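S-M checkpoint control protein rad4 (Schizosaccharomyces pombe, PDB 4BMD) acts in DNA replication and in the checkpoint that couples S and M phases, binding phosphorylated crb2. Local coordinates at residues A[154-157]-A[158-161]. Residues are numbered along the deposited sequence; the frame is centred on the assembly and turned at random.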
loop_
_atom_site.group_PDB
_atom_site.type_symbol
_atom_site.label_atom_id
_atom_site.label_comp_id
_atom_site.label_asym_id
_atom_site.label_seq_id
_atom_site.Cartn_x
_atom_site.Cartn_y
_atom_site.Cartn_z
ATOM N N PRO A 154 0.688 0.065 -19.558
ATOM C CA PRO A 154 0.140 0.714 -20.753
ATOM C C PRO A 154 -1.340 1.022 -20.561
ATOM O O PRO A 154 -2.066 0.196 -20.004
ATOM C CB PRO A 154 0.321 -0.348 -21.840
ATOM C CG PRO A 154 1.466 -1.172 -21.369
ATOM C CD PRO A 154 1.327 -1.224 -19.877
ATOM N N PHE A 155 -1.775 2.198 -21.001
ATOM C CA PHE A 155 -3.158 2.624 -20.804
ATOM C C PHE A 155 -4.131 1.737 -21.569
ATOM O O PHE A 155 -4.025 1.587 -22.786
ATOM C CB PHE A 155 -3.355 4.083 -21.230
ATOM C CG PHE A 155 -2.628 5.079 -20.367
ATOM C CD1 PHE A 155 -2.039 4.691 -19.174
ATOM C CD2 PHE A 155 -2.543 6.408 -20.749
ATOM C CE1 PHE A 155 -1.369 5.607 -18.385
ATOM C CE2 PHE A 155 -1.877 7.331 -19.963
ATOM C CZ PHE A 155 -1.290 6.930 -18.778
ATOM N N SER A 156 -5.075 1.147 -20.846
ATOM C CA SER A 156 -6.136 0.377 -21.475
ATOM C C SER A 156 -7.140 1.333 -22.101
ATOM O O SER A 156 -7.117 2.533 -21.826
ATOM C CB SER A 156 -6.838 -0.507 -20.444
ATOM O OG SER A 156 -7.510 0.282 -19.476
ATOM N N MET A 157 -8.015 0.798 -22.947
ATOM C CA MET A 157 -9.064 1.580 -23.590
ATOM C C MET A 157 -9.952 2.242 -22.541
ATOM O O MET A 157 -10.354 3.398 -22.679
ATOM C CB MET A 157 -9.907 0.666 -24.482
ATOM C CG MET A 157 -10.898 1.372 -25.390
ATOM S SD MET A 157 -11.879 0.179 -26.327
ATOM C CE MET A 157 -12.612 1.226 -27.581
ATOM N N LYS A 158 -10.256 1.486 -21.491
ATOM C CA LYS A 158 -11.086 1.977 -20.399
ATOM C C LYS A 158 -10.399 3.132 -19.672
ATOM O O LYS A 158 -11.042 4.115 -19.305
ATOM C CB LYS A 158 -11.400 0.840 -19.425
ATOM C CG LYS A 158 -12.306 1.237 -18.276
ATOM C CD LYS A 158 -12.692 0.028 -17.440
ATOM C CE LYS A 158 -13.440 -1.000 -18.274
ATOM N NZ LYS A 158 -13.931 -2.138 -17.447
ATOM N N THR A 159 -9.091 3.006 -19.473
ATOM C CA THR A 159 -8.305 4.053 -18.830
ATOM C C THR A 159 -8.306 5.331 -19.664
ATOM O O THR A 159 -8.490 6.427 -19.133
ATOM C CB THR A 159 -6.853 3.595 -18.575
ATOM O OG1 THR A 159 -6.838 2.605 -17.539
ATOM C CG2 THR A 159 -5.982 4.766 -18.151
ATOM N N ARG A 160 -8.110 5.184 -20.972
ATOM C CA ARG A 160 -8.115 6.329 -21.875
ATOM C C ARG A 160 -9.468 7.037 -21.868
ATOM O O ARG A 160 -9.533 8.263 -21.944
ATOM C CB ARG A 160 -7.746 5.899 -23.298
ATOM C CG ARG A 160 -6.359 5.291 -23.419
ATOM C CD ARG A 160 -5.968 5.082 -24.874
ATOM N NE ARG A 160 -4.670 4.427 -25.001
ATOM C CZ ARG A 160 -3.504 5.066 -24.987
ATOM N NH1 ARG A 160 -3.469 6.383 -24.846
ATOM N NH2 ARG A 160 -2.373 4.385 -25.111
ATOM N N PHE A 161 -10.543 6.260 -21.775
ATOM C CA PHE A 161 -11.891 6.821 -21.708
ATOM C C PHE A 161 -12.059 7.665 -20.453
ATOM O O PHE A 161 -12.565 8.786 -20.509
ATOM C CB PHE A 161 -12.945 5.712 -21.713
ATOM C CG PHE A 161 -13.152 5.073 -23.054
ATOM C CD1 PHE A 161 -12.742 5.711 -24.213
ATOM C CD2 PHE A 161 -13.763 3.834 -23.157
ATOM C CE1 PHE A 161 -12.935 5.124 -25.449
ATOM C CE2 PHE A 161 -13.959 3.240 -24.390
ATOM C CZ PHE A 161 -13.545 3.887 -25.537
HETATM O O HOH W 1 -4.931 1.039 -17.923
#
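Ser156 is the N-cap of helix 157-168, and Thr159 is the third residue of its first turn. Ser156 OG, set between backbone N and carbonyl carbon by chi1 of 65°, stands 3.1 Å from Thr159 N. One water accepts from Ser156 N (2.9 Å) and meets Thr159 OG1, which is hydrogen-bonded to Thr115 OG1. The Thr159 methyl CG2 lies 4.0 Å from Phe155 CG, the side chains crossing at about a right angle. An alanine in place of Thr159 would probably leave the bridging water and Thr115 without a shared partner and strip the Phe155 ring of its methyl contact. Arg160 N donates to Ser156 O (3.0 Å). In one of two conformers, so with some doubt, the Arg160 guanidinium reaches back, with Phe155 CB over the centre of one face. Phe161 N donates to Met157 O, which also lies over one face of the Phe161 ring. Met157 has two conformers; in one it runs out extended (chi1 -171°), its CE 3.5 Å from Phe161 CZ and its SD in an oblique Met-aromatic contact. In the fourth BRCT domain, this surface cap links the loop after strand 146-149 to helix 157-168; Thr115 ties it to strand 111-115.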